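PDB 6EOA: phosphopantothenoylcysteine decarboxylase from Cryptococcus neoformans, which binds FMN and probably decarboxylates phosphopantothenoylcysteine in coenzyme A biosynthesis. Local coordinates for residues I34-I48 and I63-Y77. Numbering follows the deposited sequence.
Sequences IFRVVLITSGSVASI and IDVQVVATKASTYFY. With FMN (flavin mononucleotide), chain B.
Strands 35-41 and 63-69 pair in parallel within the central sheet, and the loops that follow them meet beside the FMN phosphate and flavin. Seven backbone hydrogen bonds join the segments, the first from Asp64 N to Phe35 O and the last from Thr70 N to Thr41 O. On one face Val38 CG1 meets Val68 CG2 at 4.0 Å; on the other Val37 packs against Ile63, and helix 50-59 covers Leu39, Val65 and Val67. Strand, helix and strand form a beta-alpha-beta crossover of the Rossmann-like flavoprotein fold, with the cofactor at the C-terminal strand ends. There Gly43 N (2.7 Å to O2P) and Thr70 OG1 (2.7 Å to O3P) hold the FMN phosphate, one from each loop. Thr41 OG1, set between its backbone N and carbonyl carbon (chi1 71°), lies in the plane of the Tyr77 ring at its edge, and it and Tyr77 OH share a hydrogen bond of 2.6 Å. Ser47 OG donates to Ser42 O (2.6 Å), which also accepts from Ser44 N. Ser44 O lies over the centre of one face of the Phe76 ring, 3.4 Å above its plane, while flavin C6 lies at the ring's edge, 3.7 Å from Phe76 CZ.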
# COMPACT_ATOMS: atom_id res chain seq x y z
N ILE A 34 -6.20 36.47 2.30
CA ILE A 34 -6.64 35.28 1.58
C ILE A 34 -6.47 34.02 2.42
O ILE A 34 -5.42 33.79 3.02
CB ILE A 34 -5.87 35.12 0.25
CG1 ILE A 34 -6.06 36.36 -0.62
CG2 ILE A 34 -6.33 33.87 -0.49
CD1 ILE A 34 -4.94 36.60 -1.60
N PHE A 35 -7.53 33.22 2.48
CA PHE A 35 -7.51 31.95 3.19
C PHE A 35 -7.35 30.82 2.18
O PHE A 35 -8.09 30.76 1.20
CB PHE A 35 -8.78 31.76 4.01
CG PHE A 35 -8.76 30.55 4.90
CD1 PHE A 35 -9.55 29.45 4.62
CD2 PHE A 35 -7.96 30.52 6.03
CE1 PHE A 35 -9.53 28.34 5.45
CE2 PHE A 35 -7.93 29.42 6.86
CZ PHE A 35 -8.72 28.32 6.57
N ARG A 36 -6.38 29.94 2.42
CA ARG A 36 -6.02 28.93 1.43
C ARG A 36 -6.35 27.52 1.90
O ARG A 36 -5.86 27.05 2.93
CB ARG A 36 -4.53 29.05 1.10
CG ARG A 36 -4.18 30.38 0.44
CD ARG A 36 -2.69 30.64 0.39
NE ARG A 36 -2.38 31.74 -0.51
CZ ARG A 36 -2.26 33.01 -0.15
NH1 ARG A 36 -2.41 33.37 1.12
NH2 ARG A 36 -1.97 33.93 -1.06
N VAL A 37 -7.21 26.85 1.14
CA VAL A 37 -7.68 25.52 1.48
C VAL A 37 -7.20 24.51 0.45
O VAL A 37 -7.37 24.70 -0.75
CB VAL A 37 -9.22 25.45 1.56
CG1 VAL A 37 -9.67 24.09 2.05
CG2 VAL A 37 -9.76 26.54 2.46
N VAL A 38 -6.59 23.43 0.93
CA VAL A 38 -6.32 22.28 0.08
C VAL A 38 -7.39 21.23 0.31
O VAL A 38 -7.59 20.75 1.42
CB VAL A 38 -4.93 21.68 0.36
CG1 VAL A 38 -4.81 20.30 -0.29
CG2 VAL A 38 -3.84 22.60 -0.15
N LEU A 39 -8.11 20.89 -0.76
CA LEU A 39 -9.12 19.84 -0.68
C LEU A 39 -8.53 18.51 -1.15
O LEU A 39 -8.08 18.39 -2.29
CB LEU A 39 -10.34 20.20 -1.51
CG LEU A 39 -11.41 19.11 -1.63
CD1 LEU A 39 -12.15 18.90 -0.31
CD2 LEU A 39 -12.39 19.43 -2.76
N ILE A 40 -8.52 17.51 -0.27
CA ILE A 40 -8.10 16.17 -0.66
C ILE A 40 -9.34 15.32 -0.89
O ILE A 40 -10.17 15.16 0.01
CB ILE A 40 -7.20 15.50 0.39
CG1 ILE A 40 -5.93 16.33 0.61
CG2 ILE A 40 -6.81 14.10 -0.06
CD1 ILE A 40 -4.99 15.72 1.64
N THR A 41 -9.46 14.78 -2.10
CA THR A 41 -10.58 13.91 -2.44
C THR A 41 -10.07 12.49 -2.63
O THR A 41 -9.04 12.28 -3.28
CB THR A 41 -11.31 14.37 -3.72
OG1 THR A 41 -10.48 14.14 -4.87
CG2 THR A 41 -11.64 15.86 -3.63
N SER A 42 -10.77 11.52 -2.05
CA SER A 42 -10.34 10.12 -2.14
C SER A 42 -11.42 9.26 -2.80
O SER A 42 -12.46 9.77 -3.22
CB SER A 42 -9.99 9.58 -0.75
OG SER A 42 -11.12 9.58 0.10
N GLY A 43 -11.16 7.96 -2.88
CA GLY A 43 -11.99 7.06 -3.65
C GLY A 43 -13.32 6.66 -3.04
O GLY A 43 -13.63 5.47 -2.94
N SER A 44 -14.10 7.64 -2.63
CA SER A 44 -15.47 7.41 -2.19
C SER A 44 -16.45 7.96 -3.21
O SER A 44 -16.09 8.86 -3.99
CB SER A 44 -15.71 8.04 -0.81
OG SER A 44 -17.09 8.20 -0.57
N VAL A 45 -17.67 7.45 -3.23
CA VAL A 45 -18.68 7.92 -4.18
C VAL A 45 -18.99 9.40 -3.93
O VAL A 45 -19.43 10.11 -4.83
CB VAL A 45 -19.98 7.10 -4.10
CG1 VAL A 45 -19.72 5.65 -4.48
CG2 VAL A 45 -20.60 7.19 -2.72
N ALA A 46 -18.73 9.85 -2.70
CA ALA A 46 -19.01 11.23 -2.32
C ALA A 46 -18.09 12.21 -3.05
O ALA A 46 -18.30 13.42 -3.00
CB ALA A 46 -18.88 11.39 -0.81
N SER A 47 -17.07 11.69 -3.74
CA SER A 47 -16.19 12.52 -4.56
C SER A 47 -16.94 13.21 -5.69
O SER A 47 -16.45 14.16 -6.29
CB SER A 47 -15.04 11.68 -5.14
OG SER A 47 -13.95 11.61 -4.25
N ILE A 48 -18.14 12.71 -6.00
CA ILE A 48 -19.01 13.33 -7.00
C ILE A 48 -19.36 14.77 -6.58
O ILE A 48 -19.58 15.64 -7.43
CB ILE A 48 -20.29 12.50 -7.21
CG1 ILE A 48 -19.94 11.16 -7.86
CG2 ILE A 48 -21.30 13.24 -8.08
CD1 ILE A 48 -21.15 10.37 -8.32
N ILE A 63 -11.35 33.25 -0.19
CA ILE A 63 -10.87 31.89 -0.07
C ILE A 63 -10.38 31.36 -1.42
O ILE A 63 -11.07 31.50 -2.43
CB ILE A 63 -11.97 30.94 0.47
CG1 ILE A 63 -12.50 31.44 1.81
CG2 ILE A 63 -11.45 29.51 0.59
CD1 ILE A 63 -13.67 30.64 2.35
N ASP A 64 -9.19 30.77 -1.42
CA ASP A 64 -8.68 30.06 -2.59
C ASP A 64 -8.63 28.57 -2.29
O ASP A 64 -8.47 28.16 -1.14
CB ASP A 64 -7.30 30.57 -3.00
CG ASP A 64 -7.35 31.96 -3.60
OD1 ASP A 64 -8.40 32.35 -4.16
OD2 ASP A 64 -6.33 32.67 -3.52
N VAL A 65 -8.75 27.75 -3.34
CA VAL A 65 -8.75 26.31 -3.15
C VAL A 65 -7.83 25.61 -4.15
O VAL A 65 -7.79 25.95 -5.33
CB VAL A 65 -10.18 25.73 -3.26
CG1 VAL A 65 -10.81 26.09 -4.60
CG2 VAL A 65 -10.17 24.23 -3.04
N GLN A 66 -7.07 24.65 -3.64
CA GLN A 66 -6.33 23.73 -4.49
C GLN A 66 -6.81 22.31 -4.19
O GLN A 66 -7.20 22.01 -3.06
CB GLN A 66 -4.83 23.87 -4.29
CG GLN A 66 -4.24 25.13 -4.90
CD GLN A 66 -4.58 25.27 -6.37
OE1 GLN A 66 -4.32 24.36 -7.17
NE2 GLN A 66 -5.16 26.40 -6.75
N VAL A 67 -6.79 21.45 -5.19
CA VAL A 67 -7.37 20.12 -5.06
C VAL A 67 -6.33 19.02 -5.24
O VAL A 67 -5.56 19.04 -6.21
CB VAL A 67 -8.50 19.91 -6.07
CG1 VAL A 67 -9.08 18.50 -5.95
CG2 VAL A 67 -9.58 20.96 -5.87
N VAL A 68 -6.31 18.07 -4.31
CA VAL A 68 -5.49 16.87 -4.45
C VAL A 68 -6.38 15.65 -4.58
O VAL A 68 -7.20 15.37 -3.69
CB VAL A 68 -4.55 16.69 -3.25
CG1 VAL A 68 -3.83 15.34 -3.34
CG2 VAL A 68 -3.56 17.84 -3.18
N ALA A 69 -6.24 14.92 -5.68
CA ALA A 69 -7.08 13.76 -5.93
C ALA A 69 -6.26 12.48 -5.89
O ALA A 69 -5.24 12.36 -6.56
CB ALA A 69 -7.78 13.89 -7.28
N THR A 70 -6.70 11.52 -5.08
CA THR A 70 -6.13 10.19 -5.13
C THR A 70 -6.55 9.57 -6.45
O THR A 70 -7.49 10.05 -7.09
CB THR A 70 -6.59 9.33 -3.96
OG1 THR A 70 -7.98 9.01 -4.11
CG2 THR A 70 -6.37 10.05 -2.64
N LYS A 71 -5.87 8.51 -6.88
CA LYS A 71 -6.18 7.92 -8.18
C LYS A 71 -7.62 7.44 -8.23
O LYS A 71 -8.31 7.63 -9.23
CB LYS A 71 -5.23 6.77 -8.51
CG LYS A 71 -5.58 6.12 -9.84
CD LYS A 71 -4.83 4.82 -10.09
CE LYS A 71 -4.86 4.47 -11.58
NZ LYS A 71 -4.58 3.02 -11.84
N ALA A 72 -8.07 6.82 -7.15
CA ALA A 72 -9.44 6.31 -7.08
C ALA A 72 -10.49 7.42 -7.19
O ALA A 72 -11.54 7.22 -7.80
CB ALA A 72 -9.64 5.53 -5.78
N SER A 73 -10.21 8.59 -6.62
CA SER A 73 -11.18 9.68 -6.63
C SER A 73 -11.38 10.23 -8.04
O SER A 73 -12.44 10.78 -8.35
CB SER A 73 -10.75 10.80 -5.69
OG SER A 73 -9.72 11.59 -6.27
N THR A 74 -10.37 10.07 -8.89
CA THR A 74 -10.45 10.57 -10.26
C THR A 74 -11.45 9.79 -11.10
O THR A 74 -11.80 10.20 -12.20
CB THR A 74 -9.08 10.53 -10.96
OG1 THR A 74 -8.63 9.17 -11.06
CG2 THR A 74 -8.05 11.35 -10.19
N TYR A 75 -11.91 8.65 -10.58
CA TYR A 75 -12.94 7.87 -11.24
C TYR A 75 -14.33 8.47 -11.04
O TYR A 75 -15.26 8.14 -11.78
CB TYR A 75 -12.95 6.43 -10.72
CG TYR A 75 -11.88 5.54 -11.32
CD1 TYR A 75 -12.08 4.88 -12.52
CD2 TYR A 75 -10.66 5.35 -10.66
CE1 TYR A 75 -11.11 4.07 -13.07
CE2 TYR A 75 -9.68 4.53 -11.20
CZ TYR A 75 -9.91 3.89 -12.40
OH TYR A 75 -8.94 3.08 -12.95
N PHE A 76 -14.48 9.34 -10.05
CA PHE A 76 -15.80 9.85 -9.70
C PHE A 76 -16.04 11.26 -10.24
O PHE A 76 -17.18 11.72 -10.27
CB PHE A 76 -15.99 9.83 -8.18
CG PHE A 76 -15.88 8.46 -7.58
CD1 PHE A 76 -16.98 7.61 -7.54
CD2 PHE A 76 -14.68 8.01 -7.05
CE1 PHE A 76 -16.88 6.35 -6.99
CE2 PHE A 76 -14.57 6.74 -6.50
CZ PHE A 76 -15.67 5.91 -6.47
N TYR A 77 -14.98 11.93 -10.67
CA TYR A 77 -15.11 13.26 -11.27
C TYR A 77 -13.88 13.63 -12.08
O TYR A 77 -12.79 13.08 -11.88
CB TYR A 77 -15.38 14.32 -10.19
CG TYR A 77 -14.18 14.67 -9.34
CD1 TYR A 77 -13.49 15.86 -9.53
CD2 TYR A 77 -13.74 13.82 -8.34
CE1 TYR A 77 -12.39 16.19 -8.75
CE2 TYR A 77 -12.65 14.13 -7.55
CZ TYR A 77 -11.98 15.32 -7.76
OH TYR A 77 -10.89 15.63 -6.98
N1 FMN B . -14.54 3.19 -0.31
C2 FMN B . -14.99 3.99 0.72
O2 FMN B . -14.36 4.04 1.77
N3 FMN B . -16.16 4.71 0.57
C4 FMN B . -16.88 4.65 -0.61
O4 FMN B . -17.92 5.30 -0.73
C4A FMN B . -16.43 3.85 -1.65
N5 FMN B . -17.13 3.77 -2.84
C5A FMN B . -16.67 2.98 -3.87
C6 FMN B . -17.37 2.91 -5.07
C7 FMN B . -16.91 2.11 -6.11
C7M FMN B . -17.67 2.03 -7.40
C8 FMN B . -15.73 1.39 -5.95
C8M FMN B . -15.20 0.52 -7.06
C9 FMN B . -15.02 1.46 -4.76
C9A FMN B . -15.49 2.26 -3.72
N10 FMN B . -14.78 2.33 -2.53
C10 FMN B . -15.25 3.12 -1.50
C1' FMN B . -13.51 1.55 -2.36
C2' FMN B . -12.31 2.44 -2.66
O2' FMN B . -12.52 3.19 -3.84
C3' FMN B . -11.05 1.59 -2.81
O3' FMN B . -10.75 1.06 -1.54
C4' FMN B . -9.89 2.43 -3.32
O4' FMN B . -8.83 1.60 -3.74
C5' FMN B . -9.41 3.38 -2.23
O5' FMN B . -8.51 4.31 -2.78
P FMN B . -8.22 5.71 -2.01
O1P FMN B . -7.33 5.43 -0.82
O2P FMN B . -9.50 6.36 -1.53
O3P FMN B . -7.53 6.63 -2.98